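Local coordinates for protein ribonuclease J (Methanolobus psychrophilus R15, PDB 5HAB) that probably degrades RNA exonucleolytically as a metal-dependent ribonuclease of the metallo-beta-lactamase/beta-CASP family, at residues Thr24-Ile29 with Ile184-Gly189; Ala83-Thr88 with Pro114-Arg119; Gly236-Glu241 with Arg413-Glu418. The protein carries 1 engineered substitution. All coordinates share one frame; numbering follows the deposited sequence.

Interaction 1: Thr24-Ile29 with Ile184-Gly189; sequences TEIGII and IHTPSG
The pyrrolidine ring of P187 meets T24 at one corner, its CG. This CG lies 3.3 Å from T24 OG1, and the two side chains cross at about a right angle. The ring's CB and CD stay farther from that hydroxyl. The same T24 OG1 is hydrogen-bonded to S188 OG at 3.0 Å, with the donor undecided. S188 OG also has a weak bond to the backbone O of E469, on the neighbouring strand 464-469. The first torsion of T24 (chi1 -63°) sets OG1 beside the backbone N and opposite the carbonyl carbon. This brings the hydroxyl to P187 and S188, while CG2 points to T186, 4.1 Å from T186 OG1. Two residues along the strand, I26 makes a purely apolar contact: I26 CD1 meets T186 CG2 tip to tip at 3.9 Å. V46, touched by both T24 and T186, adds to this apolar layer, and I223 covers T186 and S188.

Much of the shape of segment 184-189 comes from within. T186 to G189 form a type I turn that joins strands 179-186 and 189-194 in a hairpin. T186 OG1 accepts from S188 N at 3.2 Å, an ST turn, and donates to G189 O at 2.6 Å. G189 O therefore takes two bonds, the second from T186 N. With its two bonds, T186 OG1 is turned back into the hairpin, and T186 CG2 is left facing I26. The whole is a hairpin end packed over strand 24-32, next to the outermost strand 464-469 of the facing sheet, as in the beta-sandwich of the metallo-beta-lactamase fold.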
loop_
_atom_site.group_PDB
_atom_site.type_symbol
_atom_site.label_atom_id
_atom_site.label_comp_id
_atom_site.label_asym_id
_atom_site.label_seq_id
_atom_site.Cartn_x
_atom_site.Cartn_y
_atom_site.Cartn_z
ATOM N N THR B 24 -0.769 45.938 -16.923
ATOM C CA THR B 24 -1.998 45.169 -16.754
ATOM C C THR B 24 -2.049 44.485 -15.391
ATOM O O THR B 24 -1.080 43.837 -14.995
ATOM C CB THR B 24 -2.160 44.110 -17.861
ATOM O OG1 THR B 24 -2.271 44.759 -19.134
ATOM C CG2 THR B 24 -3.416 43.287 -17.627
ATOM N N GLU B 25 -3.152 44.635 -14.661
ATOM C CA GLU B 25 -3.279 43.880 -13.421
ATOM C C GLU B 25 -4.061 42.592 -13.682
ATOM O O GLU B 25 -5.204 42.616 -14.139
ATOM C CB GLU B 25 -3.963 44.698 -12.322
ATOM C CG GLU B 25 -3.993 43.965 -10.976
ATOM C CD GLU B 25 -4.852 44.654 -9.928
ATOM O OE1 GLU B 25 -6.027 44.961 -10.226
ATOM O OE2 GLU B 25 -4.355 44.877 -8.802
ATOM N N ILE B 26 -3.411 41.474 -13.372
ATOM C CA ILE B 26 -3.941 40.127 -13.541
ATOM C C ILE B 26 -4.307 39.525 -12.189
ATOM O O ILE B 26 -3.529 39.583 -11.253
ATOM C CB ILE B 26 -2.914 39.223 -14.269
ATOM C CG1 ILE B 26 -2.535 39.811 -15.630
ATOM C CG2 ILE B 26 -3.445 37.799 -14.415
ATOM C CD1 ILE B 26 -3.635 39.722 -16.660
ATOM N N GLY B 27 -5.495 38.947 -12.083
ATOM C CA GLY B 27 -5.855 38.201 -10.897
ATOM C C GLY B 27 -6.087 36.742 -11.231
ATOM O O GLY B 27 -6.829 36.427 -12.159
ATOM N N ILE B 28 -5.450 35.848 -10.483
ATOM C CA ILE B 28 -5.702 34.422 -10.628
ATOM C C ILE B 28 -6.445 34.012 -9.373
ATOM O O ILE B 28 -5.857 33.927 -8.302
ATOM C CB ILE B 28 -4.413 33.588 -10.797
ATOM C CG1 ILE B 28 -3.508 34.152 -11.898
ATOM C CG2 ILE B 28 -4.772 32.129 -11.077
ATOM C CD1 ILE B 28 -4.098 34.094 -13.281
ATOM N N ILE B 29 -7.742 33.777 -9.504
ATOM C CA ILE B 29 -8.589 33.460 -8.361
ATOM C C ILE B 29 -8.942 31.980 -8.357
ATOM O O ILE B 29 -9.545 31.469 -9.303
ATOM C CB ILE B 29 -9.864 34.326 -8.345
ATOM C CG1 ILE B 29 -9.504 35.816 -8.329
ATOM C CG2 ILE B 29 -10.710 33.990 -7.130
ATOM C CD1 ILE B 29 -9.458 36.455 -9.702
ATOM N N ILE B 184 -6.111 33.525 -22.618
ATOM C CA ILE B 184 -6.695 34.843 -22.449
ATOM C C ILE B 184 -5.645 35.890 -22.801
ATOM O O ILE B 184 -4.694 36.111 -22.055
ATOM C CB ILE B 184 -7.234 35.029 -21.023
ATOM C CG1 ILE B 184 -8.328 33.999 -20.748
ATOM C CG2 ILE B 184 -7.756 36.443 -20.822
ATOM C CD1 ILE B 184 -8.843 34.021 -19.344
ATOM N N HIS B 185 -5.816 36.526 -23.953
ATOM C CA HIS B 185 -4.887 37.553 -24.397
ATOM C C HIS B 185 -5.261 38.903 -23.801
ATOM O O HIS B 185 -6.414 39.361 -23.908
ATOM C CB HIS B 185 -4.849 37.632 -25.923
ATOM C CG HIS B 185 -4.422 36.359 -26.584
ATOM N ND1 HIS B 185 -3.098 36.038 -26.792
ATOM C CD2 HIS B 185 -5.142 35.329 -27.084
ATOM C CE1 HIS B 185 -3.021 34.865 -27.394
ATOM N NE2 HIS B 185 -4.247 34.413 -27.583
ATOM N N THR B 186 -4.257 39.515 -23.174
ATOM C CA THR B 186 -4.349 40.813 -22.522
ATOM C C THR B 186 -3.298 41.727 -23.141
ATOM O O THR B 186 -2.364 41.239 -23.784
ATOM C CB THR B 186 -4.097 40.715 -20.998
ATOM O OG1 THR B 186 -2.684 40.663 -20.755
ATOM C CG2 THR B 186 -4.769 39.485 -20.404
ATOM N N PRO B 187 -3.426 43.053 -22.938
ATOM C CA PRO B 187 -2.407 43.971 -23.464
ATOM C C PRO B 187 -0.987 43.697 -22.961
ATOM O O PRO B 187 -0.034 44.139 -23.601
ATOM C CB PRO B 187 -2.890 45.349 -22.985
ATOM C CG PRO B 187 -3.937 45.077 -21.949
ATOM C CD PRO B 187 -4.556 43.785 -22.339
ATOM N N SER B 188 -0.846 42.982 -21.847
ATOM C CA SER B 188 0.476 42.668 -21.303
ATOM C C SER B 188 0.925 41.242 -21.615
ATOM O O SER B 188 2.016 40.834 -21.213
ATOM C CB SER B 188 0.501 42.883 -19.790
ATOM O OG SER B 188 0.637 44.254 -19.463
ATOM N N GLY B 189 0.087 40.482 -22.314
ATOM C CA GLY B 189 0.418 39.104 -22.634
ATOM C C GLY B 189 -0.694 38.118 -22.333
ATOM O O GLY B 189 -1.808 38.525 -22.010
#

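Interaction 2: Ala83-Thr88 with Pro114-Arg119; sequences AIPDDT and PKLAHR
L116 packs against I84, P85 and D87, joining a short helix of the metallo-beta-lactamase domain to the loop that precedes strand 96-102. The apolar contacts come first. L116 CD2 lies 4.0 Å from I84 CD1, and L116 CD1 lies 4.0 Å from P85 CG, so the two methyl branches face different residues of the loop. K115 adds its CB to I84 CD1 at 4.2 Å, and the rest of that chain then leads away. M41, on strand 41-46, touches P85, D87 and L116 and closes the cluster from the sheet. L78 and I79 of helix 75-81 cover I84.

Polar atoms meet L116 only by van der Waals contact, and no hydrogen bond joins the two segments. P85 O is 3.6 Å from L116 CD1. D87 and L116 come from opposite directions. With chi1 at 70°, the D87 carboxylate sits between its own backbone N and carbonyl carbon and is turned to the leucine. Its OD2 is hydrogen-bonded to OH of Y120, the residue after segment 114-119. That bond serves one oxygen of the buried carboxylate; D87 OD1 rests 3.5 Å from L116 CD2.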
loop_
_atom_site.group_PDB
_atom_site.type_symbol
_atom_site.label_atom_id
_atom_site.label_comp_id
_atom_site.label_asym_id
_atom_site.label_seq_id
_atom_site.Cartn_x
_atom_site.Cartn_y
_atom_site.Cartn_z
ATOM N N ALA B 83 -18.817 19.217 -3.040
ATOM C CA ALA B 83 -19.957 19.315 -3.987
ATOM C C ALA B 83 -19.774 20.366 -5.088
ATOM O O ALA B 83 -19.433 19.997 -6.212
ATOM C CB ALA B 83 -21.279 19.512 -3.275
ATOM N N ILE B 84 -20.037 21.643 -4.827
ATOM C CA ILE B 84 -19.812 22.639 -5.885
ATOM C C ILE B 84 -18.961 23.792 -5.364
ATOM O O ILE B 84 -18.889 24.012 -4.155
ATOM C CB ILE B 84 -21.141 23.164 -6.489
ATOM C CG1 ILE B 84 -21.911 24.019 -5.481
ATOM C CG2 ILE B 84 -21.981 22.011 -7.026
ATOM C CD1 ILE B 84 -23.136 24.691 -6.079
ATOM N N PRO B 85 -18.311 24.535 -6.278
ATOM C CA PRO B 85 -17.381 25.570 -5.817
ATOM C C PRO B 85 -18.066 26.707 -5.076
ATOM O O PRO B 85 -19.165 27.118 -5.439
ATOM C CB PRO B 85 -16.730 26.072 -7.117
ATOM C CG PRO B 85 -17.543 25.526 -8.213
ATOM C CD PRO B 85 -18.206 24.305 -7.727
ATOM N N ASP B 86 -17.406 27.193 -4.031
ATOM C CA ASP B 86 -17.906 28.304 -3.239
ATOM C C ASP B 86 -17.590 29.613 -3.942
ATOM O O ASP B 86 -16.567 30.236 -3.672
ATOM C CB ASP B 86 -17.279 28.286 -1.849
ATOM C CG ASP B 86 -17.883 29.313 -0.921
ATOM O OD1 ASP B 86 -18.732 30.113 -1.365
ATOM O OD2 ASP B 86 -17.501 29.318 0.265
ATOM N N ASP B 87 -18.484 30.043 -4.822
ATOM C CA ASP B 87 -18.239 31.237 -5.617
ATOM C C ASP B 87 -18.742 32.521 -4.952
ATOM O O ASP B 87 -18.723 33.583 -5.569
ATOM C CB ASP B 87 -18.867 31.080 -7.002
ATOM C CG ASP B 87 -20.376 31.106 -6.968
ATOM O OD1 ASP B 87 -20.964 30.822 -5.901
ATOM O OD2 ASP B 87 -20.974 31.407 -8.019
ATOM N N THR B 88 -19.184 32.429 -3.701
ATOM C CA THR B 88 -19.604 33.623 -2.970
ATOM C C THR B 88 -18.426 34.589 -2.817
ATOM O O THR B 88 -18.611 35.809 -2.767
ATOM C CB THR B 88 -20.173 33.277 -1.575
ATOM O OG1 THR B 88 -19.149 32.689 -0.766
ATOM C CG2 THR B 88 -21.342 32.309 -1.696
ATOM N N PRO B 114 -25.489 24.490 -14.091
ATOM C CA PRO B 114 -26.899 24.807 -13.833
ATOM C C PRO B 114 -27.180 25.387 -12.454
ATOM O O PRO B 114 -28.311 25.791 -12.188
ATOM C CB PRO B 114 -27.599 23.447 -13.972
ATOM C CG PRO B 114 -26.645 22.582 -14.691
ATOM C CD PRO B 114 -25.303 23.038 -14.261
ATOM N N LYS B 115 -26.182 25.418 -11.582
ATOM C CA LYS B 115 -26.415 25.864 -10.219
ATOM C C LYS B 115 -25.840 27.254 -9.937
ATOM O O LYS B 115 -26.341 27.971 -9.071
ATOM C CB LYS B 115 -25.835 24.846 -9.235
ATOM C CG LYS B 115 -26.800 23.721 -8.885
ATOM C CD LYS B 115 -28.218 24.244 -8.721
ATOM C CE LYS B 115 -29.231 23.115 -8.683
ATOM N NZ LYS B 115 -29.121 22.314 -7.437
ATOM N N LEU B 116 -24.799 27.639 -10.669
ATOM C CA LEU B 116 -24.116 28.898 -10.389
ATOM C C LEU B 116 -24.066 29.845 -11.594
ATOM O O LEU B 116 -23.926 31.057 -11.418
ATOM C CB LEU B 116 -22.689 28.632 -9.894
ATOM C CG LEU B 116 -22.476 27.761 -8.658
ATOM C CD1 LEU B 116 -20.998 27.457 -8.486
ATOM C CD2 LEU B 116 -23.029 28.432 -7.418
ATOM N N ALA B 117 -24.148 29.306 -12.809
ATOM C CA ALA B 117 -23.948 30.139 -13.995
ATOM C C ALA B 117 -25.035 31.210 -14.164
ATOM O O ALA B 117 -24.763 32.302 -14.669
ATOM C CB ALA B 117 -23.876 29.280 -15.238
ATOM N N HIS B 118 -26.252 30.909 -13.719
ATOM C CA HIS B 118 -27.392 31.793 -13.962
ATOM C C HIS B 118 -27.331 33.081 -13.142
ATOM O O HIS B 118 -28.134 33.987 -13.350
ATOM C CB HIS B 118 -28.712 31.064 -13.682
ATOM C CG HIS B 118 -28.887 30.645 -12.257
ATOM N ND1 HIS B 118 -29.203 31.534 -11.253
ATOM C CD2 HIS B 118 -28.810 29.427 -11.670
ATOM C CE1 HIS B 118 -29.298 30.884 -10.106
ATOM N NE2 HIS B 118 -29.066 29.604 -10.332
ATOM N N ARG B 119 -26.400 33.149 -12.195
ATOM C CA ARG B 119 -26.240 34.343 -11.370
ATOM C C ARG B 119 -25.303 35.372 -11.992
ATOM O O ARG B 119 -25.195 36.494 -11.503
ATOM C CB ARG B 119 -25.739 33.965 -9.978
ATOM C CG ARG B 119 -26.822 33.377 -9.108
ATOM C CD ARG B 119 -26.370 33.215 -7.674
ATOM N NE ARG B 119 -27.352 32.439 -6.929
ATOM C CZ ARG B 119 -27.260 31.131 -6.725
ATOM N NH1 ARG B 119 -26.233 30.458 -7.229
ATOM N NH2 ARG B 119 -28.197 30.495 -6.036
#

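Interaction 3: Gly236-Glu241 with Arg413-Glu418; sequences GKTPSE and REDHWE. With SO4 (sulfate ion), chain K.
The backbone of G236 meets the first turn of helix 413-423: E414 N donates to G236 O at 3.0 Å with an N-H...O angle of 153°. The contact joins the chain leaving strand 222-228 to the helix before strand 427-431 of the same sheet, consistent with a beta-CASP domain inserted into a metallo-beta-lactamase fold. Segment 236-241 leads into helix 241-253. The carbonyl of G236 also rests on the side chain of E414, with E414 CB 3.2 Å from G236 O. The acidic end of E414 turns elsewhere and pairs with R400 of the second subunit.

D415 makes the second link. Its carboxylate accepts from T238 N on the syn lone pair of OD2, at 2.7 Å and 164°. T238 OG1 stands 3.0 Å from the same D415 OD2, but this hydroxyl is hydrogen-bonded to H410 O. Y412 N is a further donor to D415 OD2. The oxygen is thus gripped by two backbone N-H groups, one from the loop and one from just before the helix, which fixes the turn of the carboxylate. The other oxygen is bridged by a water, which lies 2.7 Å from D415 OD1 and 2.8 Å from T238 O. CB of K237 packs beside the carboxylate, while its amino group leaves to form a salt bridge with D250 of the second subunit. The contact therefore sits at the interface between two copies of the protein.

R413 reaches out from the start of the helix, with CG opposite its backbone N and a later bend at chi3. A sulfate ion, probably from the crystallisation liquor, lies at the edge of its guanidinium, in plane. K395 of the second subunit binds the same ion. R413 NH2 meets sulfate O3 at 3.2 Å and an almost straight 176°.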
loop_
_atom_site.group_PDB
_atom_site.type_symbol
_atom_site.label_atom_id
_atom_site.label_comp_id
_atom_site.label_asym_id
_atom_site.label_seq_id
_atom_site.Cartn_x
_atom_site.Cartn_y
_atom_site.Cartn_z
ATOM N N GLY B 236 7.037 9.594 -16.104
ATOM C CA GLY B 236 7.048 9.401 -17.542
ATOM C C GLY B 236 6.035 10.225 -18.310
ATOM O O GLY B 236 5.777 11.381 -17.976
ATOM N N LYS B 237 5.477 9.629 -19.358
ATOM C CA LYS B 237 4.504 10.306 -20.208
ATOM C C LYS B 237 3.205 9.517 -20.222
ATOM O O LYS B 237 3.218 8.298 -20.045
ATOM C CB LYS B 237 5.041 10.480 -21.629
ATOM C CG LYS B 237 5.121 9.190 -22.425
ATOM C CD LYS B 237 5.667 9.436 -23.821
ATOM C CE LYS B 237 4.723 10.293 -24.648
ATOM N NZ LYS B 237 5.250 10.498 -26.026
ATOM N N THR B 238 2.079 10.210 -20.383
ATOM C CA THR B 238 0.795 9.528 -20.445
ATOM C C THR B 238 0.749 8.635 -21.674
ATOM O O THR B 238 1.024 9.089 -22.782
ATOM C CB THR B 238 -0.397 10.505 -20.510
ATOM O OG1 THR B 238 -0.234 11.542 -19.538
ATOM C CG2 THR B 238 -1.681 9.764 -20.217
ATOM N N PRO B 239 0.431 7.353 -21.478
ATOM C CA PRO B 239 0.251 6.461 -22.626
ATOM C C PRO B 239 -0.872 6.953 -23.532
ATOM O O PRO B 239 -1.852 7.509 -23.040
ATOM C CB PRO B 239 -0.099 5.111 -21.984
ATOM C CG PRO B 239 -0.427 5.410 -20.559
ATOM C CD PRO B 239 0.340 6.637 -20.195
ATOM N N SER B 240 -0.714 6.773 -24.838
ATOM C CA SER B 240 -1.712 7.212 -25.799
ATOM C C SER B 240 -3.033 6.470 -25.645
ATOM O O SER B 240 -3.090 5.376 -25.088
ATOM C CB SER B 240 -1.193 7.041 -27.225
ATOM O OG SER B 240 -2.250 7.171 -28.162
ATOM N N GLU B 241 -4.102 7.101 -26.118
ATOM C CA GLU B 241 -5.407 6.458 -26.213
ATOM C C GLU B 241 -5.325 5.219 -27.108
ATOM O O GLU B 241 -6.096 4.268 -26.961
ATOM C CB GLU B 241 -6.437 7.449 -26.766
ATOM C CG GLU B 241 -7.773 6.852 -27.144
ATOM C CD GLU B 241 -8.505 6.269 -25.960
ATOM O OE1 GLU B 241 -9.407 5.431 -26.169
ATOM O OE2 GLU B 241 -8.197 6.654 -24.814
ATOM N N ARG B 413 4.232 13.495 -15.497
ATOM C CA ARG B 413 5.279 14.447 -15.134
ATOM C C ARG B 413 6.019 15.024 -16.346
ATOM O O ARG B 413 6.193 16.238 -16.439
ATOM C CB ARG B 413 6.266 13.795 -14.147
ATOM C CG ARG B 413 7.378 14.726 -13.684
ATOM C CD ARG B 413 8.351 14.080 -12.691
ATOM N NE ARG B 413 7.673 13.414 -11.576
ATOM C CZ ARG B 413 7.832 12.135 -11.240
ATOM N NH1 ARG B 413 8.645 11.350 -11.937
ATOM N NH2 ARG B 413 7.169 11.640 -10.201
ATOM N N GLU B 414 6.443 14.173 -17.274
ATOM C CA GLU B 414 7.246 14.636 -18.406
ATOM C C GLU B 414 6.413 15.413 -19.424
ATOM O O GLU B 414 6.933 16.276 -20.145
ATOM C CB GLU B 414 7.944 13.455 -19.087
ATOM C CG GLU B 414 8.837 12.644 -18.157
ATOM C CD GLU B 414 9.781 13.511 -17.351
ATOM O OE1 GLU B 414 10.424 14.400 -17.946
ATOM O OE2 GLU B 414 9.896 13.296 -16.127
ATOM N N ASP B 415 5.122 15.102 -19.488
ATOM C CA ASP B 415 4.197 15.892 -20.291
ATOM C C ASP B 415 4.153 17.328 -19.764
ATOM O O ASP B 415 4.209 18.292 -20.534
ATOM C CB ASP B 415 2.804 15.267 -20.274
ATOM C CG ASP B 415 2.800 13.858 -20.830
ATOM O OD1 ASP B 415 3.277 13.671 -21.966
ATOM O OD2 ASP B 415 2.332 12.933 -20.126
ATOM N N HIS B 416 4.079 17.464 -18.443
ATOM C CA HIS B 416 4.125 18.782 -17.816
ATOM C C HIS B 416 5.465 19.455 -18.032
ATOM O O HIS B 416 5.533 20.667 -18.216
ATOM C CB HIS B 416 3.827 18.677 -16.322
ATOM C CG HIS B 416 2.370 18.554 -16.013
ATOM N ND1 HIS B 416 1.464 19.545 -16.323
ATOM C CD2 HIS B 416 1.661 17.559 -15.426
ATOM C CE1 HIS B 416 0.257 19.167 -15.938
ATOM N NE2 HIS B 416 0.349 17.968 -15.391
ATOM N N TRP B 417 6.529 18.660 -18.009
ATOM C CA TRP B 417 7.879 19.150 -18.266
ATOM C C TRP B 417 7.957 19.829 -19.636
ATOM O O TRP B 417 8.396 20.982 -19.764
ATOM C CB TRP B 417 8.871 17.987 -18.176
ATOM C CG TRP B 417 10.293 18.344 -18.432
ATOM C CD1 TRP B 417 10.982 18.183 -19.595
ATOM C CD2 TRP B 417 11.219 18.889 -17.487
ATOM N NE1 TRP B 417 12.278 18.611 -19.441
ATOM C CE2 TRP B 417 12.450 19.049 -18.157
ATOM C CE3 TRP B 417 11.126 19.266 -16.145
ATOM C CZ2 TRP B 417 13.578 19.568 -17.528
ATOM C CZ3 TRP B 417 12.249 19.780 -15.522
ATOM C CH2 TRP B 417 13.457 19.927 -16.213
ATOM N N GLU B 418 7.499 19.117 -20.660
ATOM C CA GLU B 418 7.545 19.642 -22.017
ATOM C C GLU B 418 6.579 20.814 -22.219
ATOM O O GLU B 418 6.895 21.765 -22.938
ATOM C CB GLU B 418 7.262 18.522 -23.019
ATOM C CG GLU B 418 8.332 17.432 -22.986
ATOM C CD GLU B 418 8.364 16.588 -24.244
ATOM O OE1 GLU B 418 9.272 15.736 -24.360
ATOM O OE2 GLU B 418 7.490 16.779 -25.119
HETATM S S SO4 K . 8.900 8.347 -9.042
HETATM O O1 SO4 K . 9.030 6.996 -8.505
HETATM O O2 SO4 K . 9.860 8.540 -10.128
HETATM O O3 SO4 K . 7.544 8.533 -9.549
HETATM O O4 SO4 K . 9.161 9.319 -7.982
HETATM O O HOH W 1 2.069 11.621 -23.219
#

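Overall arrangement
The centres of interactions 1 and 2 are about 24 Å apart; the loop of chain closed by interaction 1 contains interaction 2, and interaction 3 follows both in series. Interaction 1 joins the two sheets of the metallo-beta-lactamase sandwich through strands 24-32 and 179-186. Interaction 2 lies beside the first sheet, at M41 of strand 41-46. Centre to centre, interaction 3 is about 28 Å from interaction 1 and about 32 Å from interaction 2, across the chain's centre from the latter. It lies where the chain probably passes to the beta-CASP part, and it also touches the second subunit. Nearest atoms lie about 9 Å (interaction 2), 7 Å (interaction 3) and 18 Å (interaction 1) from the bound RNA.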